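Local coordinates for mandelate racemase/muconate lactonizing enzyme family protein (Roseovarius nubinhibens ISM, PDB 3U4F) that probably works as a magnesium-dependent enzyme of the enolase superfamily, related to mandelate racemase and possibly with hydro-lyase activity, at residues S139-R143 with E339-P343; R153-L157 with S335-E339; P279-Y283 with V314-T318; A309-T315 with L332-I336. All blocks are in the same frame, centred on the assembly; numbering follows the deposited sequence.

Contact 1: residues S139-R143 with E339-P343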
loop_
_atom_site.group_PDB
_atom_site.type_symbol
_atom_site.label_atom_id
_atom_site.label_comp_id
_atom_site.label_asym_id
_atom_site.label_seq_id
_atom_site.Cartn_x
_atom_site.Cartn_y
_atom_site.Cartn_z
ATOM N N SER A 139 -25.663 10.023 -3.757
ATOM C CA SER A 139 -24.556 10.166 -2.839
ATOM C C SER A 139 -23.945 11.569 -2.994
ATOM O O SER A 139 -23.376 11.921 -4.036
ATOM C CB SER A 139 -23.522 9.061 -3.046
ATOM O OG SER A 139 -22.559 9.060 -2.013
ATOM N N SER A 140 -24.093 12.359 -1.935
ATOM C CA SER A 140 -23.364 13.606 -1.793
ATOM C C SER A 140 -21.916 13.342 -1.351
ATOM O O SER A 140 -21.667 12.568 -0.407
ATOM C CB SER A 140 -24.041 14.483 -0.752
ATOM O OG SER A 140 -23.173 15.549 -0.377
HETATM N N MSE A 141 -20.984 14.030 -2.000
HETATM C CA MSE A 141 -19.564 13.964 -1.642
HETATM C C MSE A 141 -19.174 15.097 -0.701
HETATM O O MSE A 141 -18.086 15.067 -0.125
HETATM C CB MSE A 141 -18.680 14.035 -2.917
HETATM C CG MSE A 141 -18.995 12.959 -3.953
HETATM SE SE MSE A 141 -18.693 11.174 -3.158
HETATM C CE MSE A 141 -20.055 10.123 -4.081
ATOM N N LYS A 142 -20.052 16.088 -0.530
ATOM C CA LYS A 142 -19.627 17.378 0.046
ATOM C C LYS A 142 -19.804 17.506 1.549
ATOM O O LYS A 142 -20.803 17.060 2.091
ATOM C CB LYS A 142 -20.386 18.522 -0.645
ATOM C CG LYS A 142 -19.960 18.772 -2.102
ATOM C CD LYS A 142 -20.641 20.022 -2.650
ATOM C CE LYS A 142 -20.004 20.479 -3.956
ATOM N NZ LYS A 142 -20.466 21.838 -4.393
ATOM N N ARG A 143 -18.836 18.140 2.208
ATOM C CA ARG A 143 -19.027 18.631 3.579
ATOM C C ARG A 143 -19.133 20.149 3.667
ATOM O O ARG A 143 -19.575 20.673 4.708
ATOM C CB ARG A 143 -17.900 18.167 4.510
ATOM C CG ARG A 143 -18.110 16.776 5.045
ATOM C CD ARG A 143 -16.834 16.197 5.640
ATOM N NE ARG A 143 -17.120 14.879 6.164
ATOM C CZ ARG A 143 -16.927 13.769 5.470
ATOM N NH1 ARG A 143 -16.404 13.832 4.239
ATOM N NH2 ARG A 143 -17.276 12.614 5.997
ATOM N N GLU A 339 -20.716 19.205 -12.594
ATOM C CA GLU A 339 -19.398 19.469 -13.234
ATOM C C GLU A 339 -18.540 20.474 -12.506
ATOM O O GLU A 339 -17.325 20.492 -12.719
ATOM C CB GLU A 339 -19.537 19.936 -14.685
ATOM C CG GLU A 339 -19.945 18.855 -15.651
ATOM C CD GLU A 339 -21.424 18.497 -15.547
ATOM O OE1 GLU A 339 -22.124 19.034 -14.647
ATOM O OE2 GLU A 339 -21.886 17.669 -16.367
ATOM N N ASP A 340 -19.132 21.313 -11.661
ATOM C CA ASP A 340 -18.304 22.087 -10.728
ATOM C C ASP A 340 -17.242 21.113 -10.194
ATOM O O ASP A 340 -16.036 21.420 -10.163
ATOM C CB ASP A 340 -19.124 22.734 -9.566
ATOM C CG ASP A 340 -19.750 21.691 -8.573
ATOM O OD1 ASP A 340 -20.543 20.824 -9.035
ATOM O OD2 ASP A 340 -19.471 21.746 -7.339
ATOM N N TYR A 341 -17.713 19.906 -9.875
ATOM C CA TYR A 341 -17.040 18.997 -8.975
ATOM C C TYR A 341 -16.056 18.030 -9.627
ATOM O O TYR A 341 -14.988 17.778 -9.072
ATOM C CB TYR A 341 -18.095 18.192 -8.202
ATOM C CG TYR A 341 -17.533 17.577 -6.964
ATOM C CD1 TYR A 341 -17.424 18.311 -5.782
ATOM C CD2 TYR A 341 -17.077 16.267 -6.969
ATOM C CE1 TYR A 341 -16.882 17.747 -4.647
ATOM C CE2 TYR A 341 -16.529 15.705 -5.838
ATOM C CZ TYR A 341 -16.444 16.445 -4.684
ATOM O OH TYR A 341 -15.901 15.866 -3.583
ATOM N N TYR A 342 -16.460 17.457 -10.763
ATOM C CA TYR A 342 -15.687 16.440 -11.484
ATOM C C TYR A 342 -15.583 16.907 -12.948
ATOM O O TYR A 342 -16.235 16.342 -13.810
ATOM C CB TYR A 342 -16.410 15.055 -11.434
ATOM C CG TYR A 342 -16.443 14.290 -10.096
ATOM C CD1 TYR A 342 -15.268 14.048 -9.394
ATOM C CD2 TYR A 342 -17.658 13.768 -9.564
ATOM C CE1 TYR A 342 -15.261 13.338 -8.183
ATOM C CE2 TYR A 342 -17.675 13.031 -8.321
ATOM C CZ TYR A 342 -16.456 12.828 -7.651
ATOM O OH TYR A 342 -16.379 12.132 -6.439
ATOM N N PRO A 343 -14.758 17.938 -13.237
ATOM C CA PRO A 343 -14.723 18.478 -14.608
ATOM C C PRO A 343 -14.185 17.456 -15.625
ATOM O O PRO A 343 -14.640 17.414 -16.776
ATOM C CB PRO A 343 -13.766 19.685 -14.504
ATOM C CG PRO A 343 -13.491 19.883 -13.005
ATOM C CD PRO A 343 -13.714 18.537 -12.377
#
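The rings of Tyr341 and Tyr342 make the wall that Met141 packs against, and they meet edge to face. CD2 of Tyr341 stands 3.4 Å above the plane of the Tyr342 ring, over its centre, while CD2 of Tyr342 lies in the plane of Tyr341, at its edge. Met141, a selenomethionine in this crystal, crosses both side chains at about a right angle. Its CB approaches the Tyr341 ring obliquely at the phenol end, 3.4 Å from Tyr341 OH, and its CG comes within 3.7 Å of Tyr342 OH. A bend at chi2 (-61°) then turns the selenium end away from Tyr341 and towards the bound guanidine, whose pocket Met141 helps to line. A long, unbranched and flexible side chain suits a residue that lies against two phenols and a ligand at once.

Lys142 runs past Tyr341 in the opposite direction, with its CE 3.8 Å from Tyr341 CD1. Extended beyond CG, the chain carries NZ into a salt bridge of 3.1 Å with Asp340 OD2, reached on the syn side, 24° out of the carboxylate plane. Lysine thus serves twice, with methylenes beside a ring and a charge at the far end. The start of Lys142 is fixed by an ST turn, in which its N donates to Ser140 OG at 3.2 Å.

Residues 139-143 leave strand 132-139 for helix 147-161, and residues 339-343 belong to the loop following strand 332-335. The contact therefore joins the loops after two neighbouring parallel barrel strands, with Met141 and Tyr342 both touching Ser335.

Contact 2: residues R153-L157 with S335-E339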
loop_
_atom_site.group_PDB
_atom_site.type_symbol
_atom_site.label_atom_id
_atom_site.label_comp_id
_atom_site.label_asym_id
_atom_site.label_seq_id
_atom_site.Cartn_x
_atom_site.Cartn_y
_atom_site.Cartn_z
ATOM N N ARG A 153 -31.263 20.285 -2.491
ATOM C CA ARG A 153 -30.839 19.583 -3.709
ATOM C C ARG A 153 -31.277 18.112 -3.752
ATOM O O ARG A 153 -31.621 17.606 -4.833
ATOM C CB ARG A 153 -29.338 19.740 -3.983
ATOM C CG ARG A 153 -28.384 18.982 -3.038
ATOM C CD ARG A 153 -27.040 18.759 -3.778
ATOM N NE ARG A 153 -25.992 18.198 -2.924
ATOM C CZ ARG A 153 -24.727 18.014 -3.305
ATOM N NH1 ARG A 153 -24.323 18.316 -4.543
ATOM N NH2 ARG A 153 -23.860 17.516 -2.441
HETATM N N MSE A 154 -31.291 17.423 -2.607
HETATM C CA MSE A 154 -31.798 16.041 -2.599
HETATM C C MSE A 154 -33.277 15.995 -2.993
HETATM O O MSE A 154 -33.680 15.101 -3.733
HETATM C CB MSE A 154 -31.588 15.333 -1.262
HETATM C CG MSE A 154 -30.137 15.072 -0.891
HETATM SE SE MSE A 154 -29.068 14.212 -2.317
HETATM C CE MSE A 154 -27.536 13.720 -1.208
ATOM N N LYS A 155 -34.078 16.951 -2.513
ATOM C CA LYS A 155 -35.477 17.047 -2.976
ATOM C C LYS A 155 -35.564 17.268 -4.491
ATOM O O LYS A 155 -36.364 16.613 -5.159
ATOM C CB LYS A 155 -36.271 18.123 -2.217
ATOM C CG LYS A 155 -36.491 17.768 -0.761
ATOM C CD LYS A 155 -37.453 18.706 -0.061
ATOM C CE LYS A 155 -36.726 19.915 0.443
ATOM N NZ LYS A 155 -37.487 20.674 1.482
ATOM N N ARG A 156 -34.754 18.165 -5.042
ATOM C CA ARG A 156 -34.737 18.342 -6.505
ATOM C C ARG A 156 -34.418 17.042 -7.235
ATOM O O ARG A 156 -35.075 16.668 -8.213
ATOM C CB ARG A 156 -33.730 19.402 -6.934
ATOM C CG ARG A 156 -33.818 20.727 -6.189
ATOM C CD ARG A 156 -35.148 21.443 -6.416
ATOM N NE ARG A 156 -35.660 22.037 -5.171
ATOM C CZ ARG A 156 -35.236 23.186 -4.640
ATOM N NH1 ARG A 156 -34.281 23.896 -5.232
ATOM N NH2 ARG A 156 -35.766 23.623 -3.505
ATOM N N LEU A 157 -33.383 16.352 -6.757
ATOM C CA LEU A 157 -32.945 15.109 -7.383
ATOM C C LEU A 157 -34.015 14.034 -7.288
ATOM O O LEU A 157 -34.257 13.290 -8.250
ATOM C CB LEU A 157 -31.609 14.645 -6.771
ATOM C CG LEU A 157 -30.413 15.539 -7.144
ATOM C CD1 LEU A 157 -29.265 15.347 -6.159
ATOM C CD2 LEU A 157 -29.951 15.278 -8.586
ATOM N N SER A 335 -23.029 8.966 -7.352
ATOM C CA SER A 335 -22.643 10.361 -7.081
ATOM C C SER A 335 -23.558 11.367 -7.801
ATOM O O SER A 335 -23.759 11.296 -9.027
ATOM C CB SER A 335 -21.195 10.656 -7.511
ATOM O OG SER A 335 -20.940 12.043 -7.280
ATOM N N ILE A 336 -24.104 12.299 -7.029
ATOM C CA ILE A 336 -24.954 13.324 -7.591
ATOM C C ILE A 336 -24.254 14.694 -7.776
ATOM O O ILE A 336 -24.906 15.705 -8.049
ATOM C CB ILE A 336 -26.322 13.442 -6.853
ATOM C CG1 ILE A 336 -26.173 13.542 -5.320
ATOM C CG2 ILE A 336 -27.232 12.264 -7.269
ATOM C CD1 ILE A 336 -25.507 14.832 -4.825
ATOM N N GLU A 337 -22.930 14.719 -7.679
ATOM C CA GLU A 337 -22.211 15.990 -7.837
ATOM C C GLU A 337 -22.211 16.424 -9.310
ATOM O O GLU A 337 -22.181 15.577 -10.189
ATOM C CB GLU A 337 -20.799 15.887 -7.274
ATOM C CG GLU A 337 -20.748 15.506 -5.761
ATOM C CD GLU A 337 -21.466 16.488 -4.840
ATOM O OE1 GLU A 337 -21.722 17.620 -5.275
ATOM O OE2 GLU A 337 -21.753 16.132 -3.670
ATOM N N GLY A 338 -22.286 17.727 -9.573
ATOM C CA GLY A 338 -22.248 18.224 -10.964
ATOM C C GLY A 338 -20.838 18.419 -11.520
ATOM O O GLY A 338 -19.869 17.875 -10.996
ATOM N N GLU A 339 -20.716 19.205 -12.594
ATOM C CA GLU A 339 -19.398 19.469 -13.234
ATOM C C GLU A 339 -18.540 20.474 -12.506
ATOM O O GLU A 339 -17.325 20.492 -12.719
ATOM C CB GLU A 339 -19.537 19.936 -14.685
ATOM C CG GLU A 339 -19.945 18.855 -15.651
ATOM C CD GLU A 339 -21.424 18.497 -15.547
ATOM O OE1 GLU A 339 -22.124 19.034 -14.647
ATOM O OE2 GLU A 339 -21.886 17.669 -16.367
#
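Arg153 reaches from its helix to Glu337 and holds the carboxylate end-on with two nitrogens, one to each oxygen. NH1 bonds to Glu337 OE1 at 2.8 Å, almost straight and in the guanidinium plane, though it meets OE1 from above the carboxylate plane. NH2 bonds to Glu337 OE2 at 2.8 Å, more bent and on the syn side. The two flat groups are not coplanar: their planes are 53° apart, so the grip is twisted.

The conformations explain the span. Arg153 CG sits between the backbone N and the carbonyl carbon (chi1 71°), an unusual choice on a helix, and from there the chain runs extended to NE. Glu337 starts out away from the helix, but a bend at chi2 swings its carboxylate back to the arginine. Ile336 likewise places CG1 between N and carbonyl carbon (chi1 50°), which sends CD1 over the centre of one guanidinium face, 3.6 Å from Arg153 CZ. Leu157 takes up the rest of the isoleucine, its CD1 lying 3.6 Å from Ile336 CB, and Met154 SE, of a selenomethionine, stays 4.2 Å from Ile336 CG1. The branched isoleucine suits this place because its two arms serve a flat cation and an apolar helix flank together.

Glu337 OE2 also accepts from Met141 N, and Arg153 NE has a salt bridge to Glu150, which together should hold both charges in position. Helix 147-161 is thereby fastened to the loop after strand 332-335, whose neighbour, strand 132-139, brings Ala138 against both Met154 and Ile336.

Contact 3: residues P279-Y283 with V314-T318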
loop_
_atom_site.group_PDB
_atom_site.type_symbol
_atom_site.label_atom_id
_atom_site.label_comp_id
_atom_site.label_asym_id
_atom_site.label_seq_id
_atom_site.Cartn_x
_atom_site.Cartn_y
_atom_site.Cartn_z
ATOM N N PRO A 279 -16.285 -2.920 -0.597
ATOM C CA PRO A 279 -15.103 -2.831 -1.485
ATOM C C PRO A 279 -15.315 -1.803 -2.626
ATOM O O PRO A 279 -16.454 -1.517 -3.013
ATOM C CB PRO A 279 -14.997 -4.246 -2.064
ATOM C CG PRO A 279 -16.399 -4.792 -1.993
ATOM C CD PRO A 279 -16.939 -4.233 -0.676
ATOM N N ASP A 280 -14.228 -1.220 -3.115
ATOM C CA ASP A 280 -14.283 -0.407 -4.332
ATOM C C ASP A 280 -13.608 -1.325 -5.323
ATOM O O ASP A 280 -12.487 -1.774 -5.078
ATOM C CB ASP A 280 -13.479 0.894 -4.155
ATOM C CG ASP A 280 -13.409 1.733 -5.438
ATOM O OD1 ASP A 280 -13.997 2.829 -5.488
ATOM O OD2 ASP A 280 -12.739 1.289 -6.403
ATOM N N ILE A 281 -14.288 -1.634 -6.417
ATOM C CA ILE A 281 -13.786 -2.624 -7.366
ATOM C C ILE A 281 -12.407 -2.245 -7.910
ATOM O O ILE A 281 -11.559 -3.123 -8.106
ATOM C CB ILE A 281 -14.773 -2.805 -8.513
ATOM C CG1 ILE A 281 -16.063 -3.483 -8.014
ATOM C CG2 ILE A 281 -14.152 -3.615 -9.664
ATOM C CD1 ILE A 281 -17.190 -3.477 -9.190
ATOM N N LEU A 282 -12.186 -0.966 -8.164
ATOM C CA LEU A 282 -10.904 -0.562 -8.731
ATOM C C LEU A 282 -9.790 -0.347 -7.694
ATOM O O LEU A 282 -8.626 -0.642 -7.992
ATOM C CB LEU A 282 -11.079 0.621 -9.678
ATOM C CG LEU A 282 -12.107 0.389 -10.820
ATOM C CD1 LEU A 282 -12.187 1.619 -11.732
ATOM C CD2 LEU A 282 -11.757 -0.882 -11.642
ATOM N N TYR A 283 -10.121 0.123 -6.488
ATOM C CA TYR A 283 -9.125 0.171 -5.397
ATOM C C TYR A 283 -8.638 -1.219 -5.001
ATOM O O TYR A 283 -7.469 -1.420 -4.684
ATOM C CB TYR A 283 -9.649 0.885 -4.141
ATOM C CG TYR A 283 -9.932 2.392 -4.284
ATOM C CD1 TYR A 283 -9.290 3.164 -5.270
ATOM C CD2 TYR A 283 -10.800 3.049 -3.395
ATOM C CE1 TYR A 283 -9.521 4.546 -5.381
ATOM C CE2 TYR A 283 -11.073 4.448 -3.524
ATOM C CZ TYR A 283 -10.427 5.179 -4.532
ATOM O OH TYR A 283 -10.630 6.555 -4.677
ATOM N N VAL A 314 -16.223 3.067 -12.808
ATOM C CA VAL A 314 -16.362 2.383 -11.531
ATOM C C VAL A 314 -17.831 2.164 -11.167
ATOM O O VAL A 314 -18.186 1.100 -10.677
ATOM C CB VAL A 314 -15.566 3.102 -10.390
ATOM C CG1 VAL A 314 -16.216 4.457 -10.044
ATOM C CG2 VAL A 314 -15.442 2.196 -9.170
ATOM N N THR A 315 -18.679 3.132 -11.483
ATOM C CA THR A 315 -20.115 2.982 -11.199
ATOM C C THR A 315 -20.745 1.850 -12.030
ATOM O O THR A 315 -21.462 0.971 -11.476
ATOM C CB THR A 315 -20.829 4.326 -11.275
ATOM O OG1 THR A 315 -20.241 5.189 -10.295
ATOM C CG2 THR A 315 -22.306 4.191 -10.959
ATOM N N LEU A 316 -20.456 1.843 -13.326
ATOM C CA LEU A 316 -20.940 0.784 -14.214
ATOM C C LEU A 316 -20.453 -0.601 -13.812
ATOM O O LEU A 316 -21.232 -1.571 -13.805
ATOM C CB LEU A 316 -20.549 1.074 -15.678
ATOM C CG LEU A 316 -21.022 0.045 -16.725
ATOM C CD1 LEU A 316 -22.580 -0.151 -16.658
ATOM C CD2 LEU A 316 -20.601 0.515 -18.110
ATOM N N PHE A 317 -19.170 -0.705 -13.459
ATOM C CA PHE A 317 -18.618 -1.985 -13.034
ATOM C C PHE A 317 -19.375 -2.506 -11.815
ATOM O O PHE A 317 -19.651 -3.710 -11.709
ATOM C CB PHE A 317 -17.133 -1.876 -12.668
ATOM C CG PHE A 317 -16.207 -1.473 -13.814
ATOM C CD1 PHE A 317 -16.546 -1.667 -15.146
ATOM C CD2 PHE A 317 -14.968 -0.897 -13.529
ATOM C CE1 PHE A 317 -15.654 -1.271 -16.211
ATOM C CE2 PHE A 317 -14.063 -0.525 -14.569
ATOM C CZ PHE A 317 -14.396 -0.734 -15.898
ATOM N N THR A 318 -19.696 -1.593 -10.902
ATOM C CA THR A 318 -20.429 -1.946 -9.683
ATOM C C THR A 318 -21.877 -2.383 -10.014
ATOM O O THR A 318 -22.396 -3.344 -9.422
ATOM C CB THR A 318 -20.463 -0.750 -8.734
ATOM O OG1 THR A 318 -19.107 -0.323 -8.452
ATOM C CG2 THR A 318 -21.156 -1.131 -7.438
HETATM O O HOH W 1 -16.882 -0.541 -6.684
#
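Val314 O is gripped twice by Thr318: the backbone N of Thr318 makes the helix bond to Val314 O at 3.1 Å, and Thr318 OG1 donates to Val314 O at 2.8 Å, from the opposite face of the carbonyl plane. Placing OG1 beside the backbone N (chi1 -57°) is what folds the hydroxyl back on the helix. A water then donates to Thr318 OG1 (2.9 Å) and accepts from Ile281 N, so the threonine also links the two segments through one water.

The direct contact between the segments is otherwise mostly apolar. Leu282 crosses the Phe317 side chain at about a right angle, its CD2 at the ring edge, 3.7 Å from Phe317 CD2, while its CD1 lies 3.9 Å from Val314 CB. Ile281 sends CD1 alongside the helix to 3.8 Å from Phe317 CB. With an alanine in place of Leu282, the edge of Phe317 and the flank of Val314 would probably lose their shared packing partner, leaving a gap between the helices.

Asp280 is the N-cap of the short helix: its OD2 accepts from Tyr283 N at 2.9 Å, with a weak bond from Leu282 N. Its OD1 is hydrogen-bonded to His307 ND1, a pairing consistent with the His-Asp dyad of mandelate racemase relatives.

Helix 313-322 thus packs on helix 281-284, with Thr109 of helix 98-119 and Gln52 of strand 48-52 touching both Leu282 and Phe317.

Contact 4: residues A309-T315 with L332-I336. With GAI (guanidine), chain F.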
loop_
_atom_site.group_PDB
_atom_site.type_symbol
_atom_site.label_atom_id
_atom_site.label_comp_id
_atom_site.label_asym_id
_atom_site.label_seq_id
_atom_site.Cartn_x
_atom_site.Cartn_y
_atom_site.Cartn_z
ATOM N N ALA A 309 -17.508 6.280 -6.276
ATOM C CA ALA A 309 -17.680 7.676 -5.923
ATOM C C ALA A 309 -17.549 8.706 -7.062
ATOM O O ALA A 309 -17.454 9.911 -6.817
ATOM C CB ALA A 309 -16.770 8.019 -4.778
ATOM N N ASN A 310 -17.510 8.234 -8.299
ATOM C CA ASN A 310 -17.659 9.145 -9.419
ATOM C C ASN A 310 -18.236 8.364 -10.583
ATOM O O ASN A 310 -18.421 7.138 -10.485
ATOM C CB ASN A 310 -16.342 9.778 -9.814
ATOM C CG ASN A 310 -15.289 8.766 -10.068
ATOM O OD1 ASN A 310 -15.382 7.968 -10.995
ATOM N ND2 ASN A 310 -14.259 8.778 -9.229
ATOM N N LEU A 311 -18.509 9.088 -11.661
ATOM C CA LEU A 311 -19.120 8.488 -12.846
ATOM C C LEU A 311 -18.125 8.212 -13.963
ATOM O O LEU A 311 -18.457 8.321 -15.170
ATOM C CB LEU A 311 -20.304 9.332 -13.343
ATOM C CG LEU A 311 -21.432 9.469 -12.313
ATOM C CD1 LEU A 311 -22.574 10.446 -12.772
ATOM C CD2 LEU A 311 -21.923 8.074 -11.849
ATOM N N SER A 312 -16.896 7.865 -13.570
ATOM C CA SER A 312 -16.032 7.074 -14.448
ATOM C C SER A 312 -16.687 5.688 -14.556
ATOM O O SER A 312 -17.835 5.518 -14.131
ATOM C CB SER A 312 -14.606 6.926 -13.885
ATOM O OG SER A 312 -14.581 6.082 -12.746
ATOM N N LEU A 313 -15.985 4.693 -15.084
ATOM C CA LEU A 313 -16.602 3.340 -15.219
ATOM C C LEU A 313 -16.803 2.572 -13.901
ATOM O O LEU A 313 -17.488 1.547 -13.876
ATOM C CB LEU A 313 -15.842 2.462 -16.230
ATOM C CG LEU A 313 -15.908 2.945 -17.688
ATOM C CD1 LEU A 313 -15.068 2.037 -18.527
ATOM C CD2 LEU A 313 -17.363 2.897 -18.146
ATOM N N VAL A 314 -16.223 3.067 -12.808
ATOM C CA VAL A 314 -16.362 2.383 -11.531
ATOM C C VAL A 314 -17.831 2.164 -11.167
ATOM O O VAL A 314 -18.186 1.100 -10.677
ATOM C CB VAL A 314 -15.566 3.102 -10.390
ATOM C CG1 VAL A 314 -16.216 4.457 -10.044
ATOM C CG2 VAL A 314 -15.442 2.196 -9.170
ATOM N N THR A 315 -18.679 3.132 -11.483
ATOM C CA THR A 315 -20.115 2.982 -11.199
ATOM C C THR A 315 -20.745 1.850 -12.030
ATOM O O THR A 315 -21.462 0.971 -11.476
ATOM C CB THR A 315 -20.829 4.326 -11.275
ATOM O OG1 THR A 315 -20.241 5.189 -10.295
ATOM C CG2 THR A 315 -22.306 4.191 -10.959
ATOM N N LEU A 332 -26.868 0.814 -5.269
ATOM C CA LEU A 332 -25.699 1.349 -5.951
ATOM C C LEU A 332 -25.402 2.760 -5.438
ATOM O O LEU A 332 -26.274 3.616 -5.504
ATOM C CB LEU A 332 -26.062 1.438 -7.438
ATOM C CG LEU A 332 -25.063 2.148 -8.355
ATOM C CD1 LEU A 332 -23.878 1.209 -8.578
ATOM C CD2 LEU A 332 -25.719 2.540 -9.692
ATOM N N GLU A 333 -24.165 3.010 -4.988
ATOM C CA GLU A 333 -23.725 4.383 -4.724
ATOM C C GLU A 333 -23.673 5.191 -6.020
ATOM O O GLU A 333 -22.971 4.825 -6.952
ATOM C CB GLU A 333 -22.342 4.417 -4.083
ATOM C CG GLU A 333 -21.985 5.870 -3.747
ATOM C CD GLU A 333 -20.785 6.024 -2.878
ATOM O OE1 GLU A 333 -19.999 5.068 -2.758
ATOM O OE2 GLU A 333 -20.651 7.137 -2.308
ATOM N N PHE A 334 -24.413 6.290 -6.065
ATOM C CA PHE A 334 -24.521 7.068 -7.285
ATOM C C PHE A 334 -24.220 8.511 -6.963
ATOM O O PHE A 334 -25.047 9.211 -6.373
ATOM C CB PHE A 334 -25.917 6.957 -7.902
ATOM C CG PHE A 334 -25.984 7.528 -9.304
ATOM C CD1 PHE A 334 -25.676 6.729 -10.411
ATOM C CD2 PHE A 334 -26.328 8.866 -9.504
ATOM C CE1 PHE A 334 -25.708 7.265 -11.705
ATOM C CE2 PHE A 334 -26.346 9.422 -10.801
ATOM C CZ PHE A 334 -26.054 8.627 -11.887
ATOM N N SER A 335 -23.029 8.966 -7.352
ATOM C CA SER A 335 -22.643 10.361 -7.081
ATOM C C SER A 335 -23.558 11.367 -7.801
ATOM O O SER A 335 -23.759 11.296 -9.027
ATOM C CB SER A 335 -21.195 10.656 -7.511
ATOM O OG SER A 335 -20.940 12.043 -7.280
ATOM N N ILE A 336 -24.104 12.299 -7.029
ATOM C CA ILE A 336 -24.954 13.324 -7.591
ATOM C C ILE A 336 -24.254 14.694 -7.776
ATOM O O ILE A 336 -24.906 15.705 -8.049
ATOM C CB ILE A 336 -26.322 13.442 -6.853
ATOM C CG1 ILE A 336 -26.173 13.542 -5.320
ATOM C CG2 ILE A 336 -27.232 12.264 -7.269
ATOM C CD1 ILE A 336 -25.507 14.832 -4.825
HETATM C C GAI F . -18.069 7.304 -0.072
HETATM N N1 GAI F . -18.432 7.987 -1.127
HETATM N N2 GAI F . -17.013 7.637 0.753
HETATM N N3 GAI F . -18.706 6.164 0.245
HETATM O O HOH W 2 -21.244 7.132 -8.384
#
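Leu311 and Phe334 are brought together by their first torsions: Leu311 CG lies opposite the carbonyl carbon (chi1 -61°), and Phe334 CG opposite the backbone N (chi1 -169°), which returns the ring to the loop. Leu311 CD2 then sits over one ring face, a CH-pi contact 4.3 Å from the Phe334 centroid. Thr315 sets CG2 against the strand, 4.0 Å from Leu332 CD2, and uses OG1 for Asn310 O at 2.7 Å. A water donates to Thr315 OG1 and Glu333 O and accepts from Ser335 N (2.8 Å), satisfying buried strand polar groups. Asn310 OD1 closes an Asx turn by accepting from Ser312 N at 3.0 Å, and also accepts from Ser312 OG; an amide oxygen suits this double role two residues before the N-cap Ser312.

Glu333, fully extended, carries its carboxylate into the pocket, where OE2 accepts from guanidine N1 at 2.7 Å. Shortening Glu333 to an alanine would probably leave guanidine N1, Ser139 OG and Cys308 N each without this carboxylate partner.

Strand 332-335 pairs parallel with strand 132-139, and the loop 309-312 with the start of helix 313-322 lies against it, Leu332 also touching Thr318 and Leu322 further along that helix.

In the fold
From the N terminus, contact 1 opens at the end of strand 132-139 and contact 2 on helix 147-161; both close on residues 335-343, where they share Glu339, and encompass most of the barrel. Contacts 3 and 4 are nested inside contact 1, and contact 3 also inside contact 2, running from residues 279-283 to helix 313-322. Contact 4 begins where contact 3 ends, sharing Val314 and Thr315, and closes a short loop on strand 332-335, sharing Ser335 and Ile336 with contact 2. Strands 132-139 and 332-335 are parallel neighbours, so contacts 1 and 2 join the barrel's first and last parts, whereas contacts 3 and 4 tie helix 313-322 to residues 279-283 and to strand 332-335 respectively.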